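AlkZ (Streptomyces sahachiroi, PDB 5UUJ) belongs to the AlkZ-like family of DNA glycosylases, a group within the helix-turn-helix clan, and folds as a single chain rich in helices. Local coordinates at residues P88-N100 with D197-V211. Residues are numbered along the deposited sequence; the frame is centred on the assembly and turned at random.
Sequences PSEAGPYLSLMAN and DWGKMPEPDEAAPTV
A helix-on-helix crossing and the extended linker that leads into it join Ser96 and Leu97 of helix 91-100 to residues 197-211. The short axes of 91-100 and 204-211 approach to 8.5 Å at a signed crossing angle of -121°. Leu97 supplies the knob: its side chain sits in a hole formed by Pro204, Ala207, Ala208 and Val211. CD1 lies 3.7 Å from Ala207 CB, while the Leu97 and Val211 side chains reach toward each other tip to tip, with CD2 nearest Val211 CB. A chi1 of -108°, well away from a staggered value, accompanies this fit. One turn earlier, Pro93 packs its CB against both Ala207 CB and Val211 CG2, and Val211 CG1 reaches the CD1 side of the Tyr94 ring obliquely.

The polar tie is made just before helix 204-211 begins. Ser96 OG, swung anti to its own amide nitrogen, donates to Pro202 O at 2.7 Å, with the hydroxyl tilted 33° from the carbonyl plane. Glu203, next in the chain, takes the N-cap position, so the bond holds the linker one residue ahead of the N-cap.

Back along the linker, the bent selenomethionine Met201 brings SE to 4.1 Å from Leu95 CB and lays CE alongside Ser96 CA. Gly92, bare of a side chain, lets Pro202 CD come within 3.8 Å of its carbonyl C. Trp198 offers CH2 at its ring edge to Leu95 CD1, 3.9 Å away, the two side chains crossing at about a right angle; Pro190 and Ala191 of helix 190-194 also touch this indole. Trp244 of helix 238-248 touches Leu97, Asn100 and Ala208, and Phe227 of helix 224-232 touches Val211. Together these form a steeply crossed, partly buried helix pair with one knob-into-hole contact, a packing unit within the largely helical fold of this AlkZ-like family member.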
ATOM      1  N   PRO A  88     -10.675   6.086   5.875  1.00 19.51           N
ATOM      2  CA  PRO A  88     -10.537   6.566   7.256  1.00 18.70           C
ATOM      3  C   PRO A  88     -11.141   5.618   8.291  1.00 21.04           C
ATOM      4  O   PRO A  88     -10.560   5.451   9.363  1.00 19.23           O
ATOM      5  CB  PRO A  88     -11.289   7.904   7.242  1.00 20.43           C
ATOM      6  CG  PRO A  88     -11.266   8.342   5.831  1.00 22.68           C
ATOM      7  CD  PRO A  88     -11.311   7.094   5.007  1.00 20.73           C
ATOM      8  N   SER A  89     -12.274   4.999   7.971  1.00 19.76           N
ATOM      9  CA  SER A  89     -12.955   4.114   8.915  1.00 20.49           C
ATOM     10  C   SER A  89     -12.228   2.782   9.093  1.00 20.13           C
ATOM     11  O   SER A  89     -12.541   2.025  10.011  1.00 20.74           O
ATOM     12  CB  SER A  89     -14.397   3.860   8.466  1.00 21.29           C
ATOM     13  OG  SER A  89     -14.444   3.203   7.211  1.00 22.73           O
ATOM     14  N   GLU A  90     -11.256   2.505   8.227  1.00 19.79           N
ATOM     15  CA  GLU A  90     -10.506   1.251   8.283  1.00 25.38           C
ATOM     16  C   GLU A  90      -9.053   1.459   8.709  1.00 19.07           C
ATOM     17  O   GLU A  90      -8.315   0.495   8.892  1.00 18.30           O
ATOM     18  CB  GLU A  90     -10.538   0.554   6.920  1.00 23.27           C
ATOM     19  CG  GLU A  90     -11.907   0.013   6.525  1.00 25.83           C
ATOM     20  CD  GLU A  90     -11.930  -0.537   5.109  1.00 26.82           C
ATOM     21  OE1 GLU A  90     -10.858  -0.588   4.469  1.00 30.06           O
ATOM     22  OE2 GLU A  90     -13.021  -0.913   4.631  1.00 30.64           O
ATOM     23  N   ALA A  91      -8.649   2.714   8.866  1.00 18.13           N
ATOM     24  CA  ALA A  91      -7.245   3.045   9.093  1.00 17.56           C
ATOM     25  C   ALA A  91      -6.742   2.594  10.463  1.00 17.78           C
ATOM     26  O   ALA A  91      -5.577   2.227  10.607  1.00 17.42           O
ATOM     27  CB  ALA A  91      -7.031   4.538   8.931  1.00 17.38           C
ATOM     28  N   GLY A  92      -7.625   2.621  11.457  1.00 18.83           N
ATOM     29  CA  GLY A  92      -7.257   2.340  12.837  1.00 21.41           C
ATOM     30  C   GLY A  92      -6.388   1.113  13.046  1.00 21.20           C
ATOM     31  O   GLY A  92      -5.254   1.229  13.516  1.00 18.31           O
ATOM     32  N   PRO A  93      -6.915  -0.074  12.706  1.00 19.05           N
ATOM     33  CA  PRO A  93      -6.184  -1.333  12.895  1.00 19.18           C
ATOM     34  C   PRO A  93      -4.811  -1.352  12.224  1.00 18.46           C
ATOM     35  O   PRO A  93      -3.866  -1.864  12.823  1.00 18.51           O
ATOM     36  CB  PRO A  93      -7.118  -2.368  12.270  1.00 20.86           C
ATOM     37  CG  PRO A  93      -8.478  -1.786  12.453  1.00 20.21           C
ATOM     38  CD  PRO A  93      -8.294  -0.307  12.246  1.00 19.60           C
ATOM     39  N   TYR A  94      -4.701  -0.805  11.013  1.00 17.90           N
ATOM     40  CA  TYR A  94      -3.415  -0.750  10.322  1.00 17.34           C
ATOM     41  C   TYR A  94      -2.417   0.100  11.098  1.00 18.69           C
ATOM     42  O   TYR A  94      -1.275  -0.307  11.308  1.00 16.99           O
ATOM     43  CB  TYR A  94      -3.563  -0.185   8.911  1.00 16.89           C
ATOM     44  CG  TYR A  94      -4.411  -1.018   7.984  1.00 17.10           C
ATOM     45  CD1 TYR A  94      -3.947  -2.225   7.479  1.00 17.26           C
ATOM     46  CD2 TYR A  94      -5.673  -0.586   7.599  1.00 17.23           C
ATOM     47  CE1 TYR A  94      -4.726  -2.986   6.626  1.00 17.50           C
ATOM     48  CE2 TYR A  94      -6.455  -1.334   6.750  1.00 17.44           C
ATOM     49  CZ  TYR A  94      -5.977  -2.532   6.263  1.00 17.55           C
ATOM     50  OH  TYR A  94      -6.760  -3.274   5.415  1.00 17.80           O
ATOM     51  N   LEU A  95      -2.856   1.285  11.510  1.00 16.97           N
ATOM     52  CA  LEU A  95      -1.990   2.229  12.206  1.00 16.74           C
ATOM     53  C   LEU A  95      -1.553   1.702  13.572  1.00 17.04           C
ATOM     54  O   LEU A  95      -0.401   1.880  13.973  1.00 16.84           O
ATOM     55  CB  LEU A  95      -2.700   3.575  12.370  1.00 16.77           C
ATOM     56  CG  LEU A  95      -3.022   4.344  11.082  1.00 16.53           C
ATOM     57  CD1 LEU A  95      -3.783   5.622  11.409  1.00 16.79           C
ATOM     58  CD2 LEU A  95      -1.766   4.672  10.297  1.00 16.07           C
ATOM     59  N   SER A  96      -2.475   1.054  14.278  1.00 18.12           N
ATOM     60  CA  SER A  96      -2.182   0.478  15.587  1.00 18.04           C
ATOM     61  C   SER A  96      -1.043  -0.537  15.506  1.00 20.59           C
ATOM     62  O   SER A  96      -0.175  -0.583  16.377  1.00 18.07           O
ATOM     63  CB  SER A  96      -3.430  -0.188  16.169  1.00 19.55           C
ATOM     64  OG  SER A  96      -3.139  -0.834  17.398  1.00 23.78           O
ATOM     65  N   LEU A  97      -1.046  -1.341  14.450  1.00 23.19           N
ATOM     66  CA  LEU A  97      -0.023  -2.361  14.273  1.00 20.14           C
ATOM     67  C   LEU A  97       1.330  -1.740  13.933  1.00 19.19           C
ATOM     68  O   LEU A  97       2.372  -2.285  14.293  1.00 17.89           O
ATOM     69  CB  LEU A  97      -0.442  -3.352  13.184  1.00 19.29           C
ATOM     70  CG  LEU A  97      -0.839  -4.744  13.679  1.00 23.54           C
ATOM     71  CD1 LEU A  97      -1.968  -4.670  14.693  1.00 21.82           C
ATOM     72  CD2 LEU A  97      -1.227  -5.636  12.509  1.00 21.78           C
HETATM   73  N   MSE A  98       1.317  -0.602  13.246  1.00 17.12           N
HETATM   74  CA  MSE A  98       2.558   0.099  12.929  1.00 16.75           C
HETATM   75  C   MSE A  98       3.155   0.722  14.190  1.00 16.73           C
HETATM   76  O   MSE A  98       4.362   0.666  14.405  1.00 16.76           O
HETATM   77  CB  MSE A  98       2.330   1.182  11.868  1.00 16.30           C
HETATM   78  CG  MSE A  98       1.846   0.669  10.516  1.00 16.27           C
HETATM   79 SE   MSE A  98       2.901  -0.818   9.812  1.00 19.97          SE
HETATM   80  CE  MSE A  98       4.680  -0.019   9.931  1.00 16.50           C
ATOM     81  N   ALA A  99       2.305   1.319  15.020  1.00 16.77           N
ATOM     82  CA  ALA A  99       2.754   1.891  16.284  1.00 16.99           C
ATOM     83  C   ALA A  99       3.346   0.806  17.179  1.00 17.23           C
ATOM     84  O   ALA A  99       4.284   1.053  17.935  1.00 21.41           O
ATOM     85  CB  ALA A  99       1.604   2.594  16.991  1.00 16.95           C
ATOM     86  N   ASN A 100       2.804  -0.401  17.072  1.00 17.67           N
ATOM     87  CA  ASN A 100       3.258  -1.525  17.882  1.00 19.44           C
ATOM     88  C   ASN A 100       4.711  -1.917  17.593  1.00 18.56           C
ATOM     89  O   ASN A 100       5.372  -2.509  18.442  1.00 18.71           O
ATOM     90  CB  ASN A 100       2.335  -2.729  17.665  1.00 18.87           C
ATOM     91  CG  ASN A 100       2.762  -3.949  18.467  1.00 19.66           C
ATOM     92  OD1 ASN A 100       2.650  -3.967  19.692  1.00 20.02           O
ATOM     93  ND2 ASN A 100       3.242  -4.978  17.776  1.00 21.74           N
ATOM     94  N   ASP A 197     -16.554   9.150  11.009  1.00 21.33           N
ATOM     95  CA  ASP A 197     -15.870   8.099  10.260  1.00 27.73           C
ATOM     96  C   ASP A 197     -14.563   7.667  10.921  1.00 26.33           C
ATOM     97  O   ASP A 197     -13.990   6.647  10.550  1.00 24.27           O
ATOM     98  CB  ASP A 197     -15.584   8.558   8.829  1.00 24.78           C
ATOM     99  CG  ASP A 197     -16.823   8.567   7.963  1.00 28.79           C
ATOM    100  OD1 ASP A 197     -17.654   7.645   8.102  1.00 28.61           O
ATOM    101  OD2 ASP A 197     -16.969   9.499   7.147  1.00 35.54           O
ATOM    102  N   TRP A 198     -14.089   8.444  11.891  1.00 22.40           N
ATOM    103  CA  TRP A 198     -12.851   8.117  12.586  1.00 22.78           C
ATOM    104  C   TRP A 198     -13.141   7.392  13.890  1.00 24.48           C
ATOM    105  O   TRP A 198     -13.545   8.007  14.876  1.00 25.24           O
ATOM    106  CB  TRP A 198     -12.033   9.376  12.862  1.00 22.19           C
ATOM    107  CG  TRP A 198     -10.695   9.090  13.463  1.00 22.88           C
ATOM    108  CD1 TRP A 198     -10.323   9.265  14.765  1.00 18.78           C
ATOM    109  CD2 TRP A 198      -9.544   8.573  12.782  1.00 21.29           C
ATOM    110  NE1 TRP A 198      -9.011   8.892  14.935  1.00 20.02           N
ATOM    111  CE2 TRP A 198      -8.511   8.464  13.734  1.00 21.18           C
ATOM    112  CE3 TRP A 198      -9.289   8.194  11.460  1.00 20.52           C
ATOM    113  CZ2 TRP A 198      -7.241   7.990  13.404  1.00 18.58           C
ATOM    114  CZ3 TRP A 198      -8.029   7.725  11.135  1.00 19.39           C
ATOM    115  CH2 TRP A 198      -7.021   7.629  12.103  1.00 21.16           C
ATOM    116  N   GLY A 199     -12.933   6.080  13.885  1.00 45.75           N
ATOM    117  CA  GLY A 199     -13.153   5.269  15.065  1.00 46.29           C
ATOM    118  C   GLY A 199     -11.986   5.370  16.025  1.00 48.44           C
ATOM    119  O   GLY A 199     -10.868   5.708  15.633  1.00 48.04           O
ATOM    120  N   LYS A 200     -12.256   5.090  17.296  1.00 53.20           N
ATOM    121  CA  LYS A 200     -11.220   5.068  18.320  1.00 49.71           C
ATOM    122  C   LYS A 200     -10.244   3.948  17.993  1.00 46.57           C
ATOM    123  O   LYS A 200     -10.652   2.871  17.557  1.00 48.26           O
ATOM    124  CB  LYS A 200     -11.830   4.866  19.708  1.00 52.40           C
ATOM    125  CG  LYS A 200     -12.997   5.804  20.013  1.00 53.52           C
ATOM    126  CD  LYS A 200     -13.905   5.263  21.108  1.00 57.49           C
ATOM    127  CE  LYS A 200     -13.283   5.414  22.484  1.00 58.42           C
ATOM    128  NZ  LYS A 200     -14.272   5.119  23.558  1.00 60.03           N
HETATM  129  N   MSE A 201      -8.957   4.195  18.195  1.00 34.59           N
HETATM  130  CA  MSE A 201      -7.955   3.252  17.725  1.00 30.21           C
HETATM  131  C   MSE A 201      -7.842   2.034  18.637  1.00 27.13           C
HETATM  132  O   MSE A 201      -7.807   2.174  19.858  1.00 29.14           O
HETATM  133  CB  MSE A 201      -6.604   3.934  17.609  1.00 30.77           C
HETATM  134  CG  MSE A 201      -5.832   3.455  16.406  1.00 29.68           C
HETATM  135 SE   MSE A 201      -4.561   4.773  15.807  1.00 78.51          SE
HETATM  136  CE  MSE A 201      -3.031   4.121  16.841  1.00 32.69           C
ATOM    137  N   PRO A 202      -7.778   0.832  18.044  1.00 25.21           N
ATOM    138  CA  PRO A 202      -7.730  -0.395  18.844  1.00 28.53           C
ATOM    139  C   PRO A 202      -6.323  -0.718  19.326  1.00 28.10           C
ATOM    140  O   PRO A 202      -5.354  -0.204  18.766  1.00 25.76           O
ATOM    141  CB  PRO A 202      -8.220  -1.458  17.865  1.00 24.36           C
ATOM    142  CG  PRO A 202      -7.711  -0.972  16.545  1.00 20.72           C
ATOM    143  CD  PRO A 202      -7.743   0.535  16.599  1.00 21.19           C
ATOM    144  N   GLU A 203      -6.218  -1.562  20.347  1.00 25.69           N
ATOM    145  CA  GLU A 203      -4.923  -2.075  20.766  1.00 29.09           C
ATOM    146  C   GLU A 203      -4.435  -3.059  19.707  1.00 27.18           C
ATOM    147  O   GLU A 203      -5.237  -3.581  18.936  1.00 26.64           O
ATOM    148  CB  GLU A 203      -5.016  -2.748  22.137  1.00 33.77           C
ATOM    149  CG  GLU A 203      -5.586  -1.859  23.241  1.00 35.31           C
ATOM    150  CD  GLU A 203      -4.682  -0.688  23.595  1.00 39.23           C
ATOM    151  OE1 GLU A 203      -3.543  -0.629  23.088  1.00 40.96           O
ATOM    152  OE2 GLU A 203      -5.113   0.176  24.387  1.00 46.44           O
ATOM    153  N   PRO A 204      -3.119  -3.310  19.657  1.00 26.37           N
ATOM    154  CA  PRO A 204      -2.573  -4.181  18.606  1.00 23.53           C
ATOM    155  C   PRO A 204      -3.162  -5.595  18.590  1.00 23.34           C
ATOM    156  O   PRO A 204      -3.381  -6.133  17.509  1.00 24.28           O
ATOM    157  CB  PRO A 204      -1.075  -4.224  18.931  1.00 23.80           C
ATOM    158  CG  PRO A 204      -0.814  -2.971  19.699  1.00 25.35           C
ATOM    159  CD  PRO A 204      -2.057  -2.731  20.500  1.00 29.12           C
ATOM    160  N   ASP A 205      -3.412  -6.183  19.756  1.00 25.24           N
ATOM    161  CA  ASP A 205      -3.938  -7.547  19.816  1.00 28.40           C
ATOM    162  C   ASP A 205      -5.301  -7.662  19.135  1.00 26.56           C
ATOM    163  O   ASP A 205      -5.557  -8.622  18.412  1.00 33.38           O
ATOM    164  CB  ASP A 205      -4.052  -8.027  21.267  1.00 27.87           C
ATOM    165  CG  ASP A 205      -2.703  -8.356  21.888  1.00 33.58           C
ATOM    166  OD1 ASP A 205      -1.717  -8.541  21.144  1.00 31.76           O
ATOM    167  OD2 ASP A 205      -2.638  -8.443  23.130  1.00 36.62           O
ATOM    168  N   GLU A 206      -6.170  -6.685  19.366  1.00 28.63           N
ATOM    169  CA  GLU A 206      -7.513  -6.706  18.796  1.00 34.81           C
ATOM    170  C   GLU A 206      -7.516  -6.281  17.330  1.00 30.45           C
ATOM    171  O   GLU A 206      -8.422  -6.632  16.574  1.00 35.02           O
ATOM    172  CB  GLU A 206      -8.439  -5.794  19.598  1.00 38.67           C
ATOM    173  CG  GLU A 206      -8.522  -6.153  21.072  1.00 45.15           C
ATOM    174  CD  GLU A 206      -9.278  -5.117  21.879  1.00 53.50           C
ATOM    175  OE1 GLU A 206      -9.828  -4.173  21.269  1.00 55.15           O
ATOM    176  OE2 GLU A 206      -9.319  -5.243  23.122  1.00 56.14           O
ATOM    177  N   ALA A 207      -6.496  -5.526  16.936  1.00 19.39           N
ATOM    178  CA  ALA A 207      -6.377  -5.027  15.571  1.00 17.87           C
ATOM    179  C   ALA A 207      -5.813  -6.076  14.620  1.00 17.10           C
ATOM    180  O   ALA A 207      -6.180  -6.124  13.448  1.00 16.36           O
ATOM    181  CB  ALA A 207      -5.502  -3.796  15.549  1.00 17.11           C
ATOM    182  N   ALA A 208      -4.913  -6.907  15.135  1.00 17.44           N
ATOM    183  CA  ALA A 208      -4.165  -7.857  14.316  1.00 16.79           C
ATOM    184  C   ALA A 208      -5.051  -8.753  13.444  1.00 16.81           C
ATOM    185  O   ALA A 208      -4.819  -8.855  12.243  1.00 15.88           O
ATOM    186  CB  ALA A 208      -3.275  -8.715  15.204  1.00 17.58           C
ATOM    187  N   PRO A 209      -6.065  -9.408  14.039  1.00 18.05           N
ATOM    188  CA  PRO A 209      -6.881 -10.289  13.192  1.00 18.24           C
ATOM    189  C   PRO A 209      -7.605  -9.541  12.070  1.00 17.48           C
ATOM    190  O   PRO A 209      -7.816 -10.111  11.002  1.00 17.51           O
ATOM    191  CB  PRO A 209      -7.882 -10.907  14.181  1.00 20.01           C
ATOM    192  CG  PRO A 209      -7.864 -10.020  15.378  1.00 20.62           C
ATOM    193  CD  PRO A 209      -6.488  -9.450  15.449  1.00 19.56           C
ATOM    194  N   THR A 210      -7.964  -8.284  12.304  1.00 19.38           N
ATOM    195  CA  THR A 210      -8.607  -7.469  11.277  1.00 18.21           C
ATOM    196  C   THR A 210      -7.659  -7.213  10.110  1.00 22.38           C
ATOM    197  O   THR A 210      -8.040  -7.334   8.944  1.00 23.99           O
ATOM    198  CB  THR A 210      -9.076  -6.123  11.848  1.00 16.89           C
ATOM    199  OG1 THR A 210      -9.936  -6.356  12.966  1.00 19.63           O
ATOM    200  CG2 THR A 210      -9.819  -5.311  10.796  1.00 16.50           C
ATOM    201  N   VAL A 211      -6.422  -6.856  10.436  1.00 18.02           N
ATOM    202  CA  VAL A 211      -5.414  -6.562   9.430  1.00 19.29           C
ATOM    203  C   VAL A 211      -5.054  -7.834   8.670  1.00 17.63           C
ATOM    204  O   VAL A 211      -4.966  -7.827   7.446  1.00 15.21           O
ATOM    205  CB  VAL A 211      -4.152  -5.940  10.078  1.00 17.14           C
ATOM    206  CG1 VAL A 211      -3.033  -5.752   9.057  1.00 12.66           C
ATOM    207  CG2 VAL A 211      -4.502  -4.609  10.728  1.00 15.35           C
TER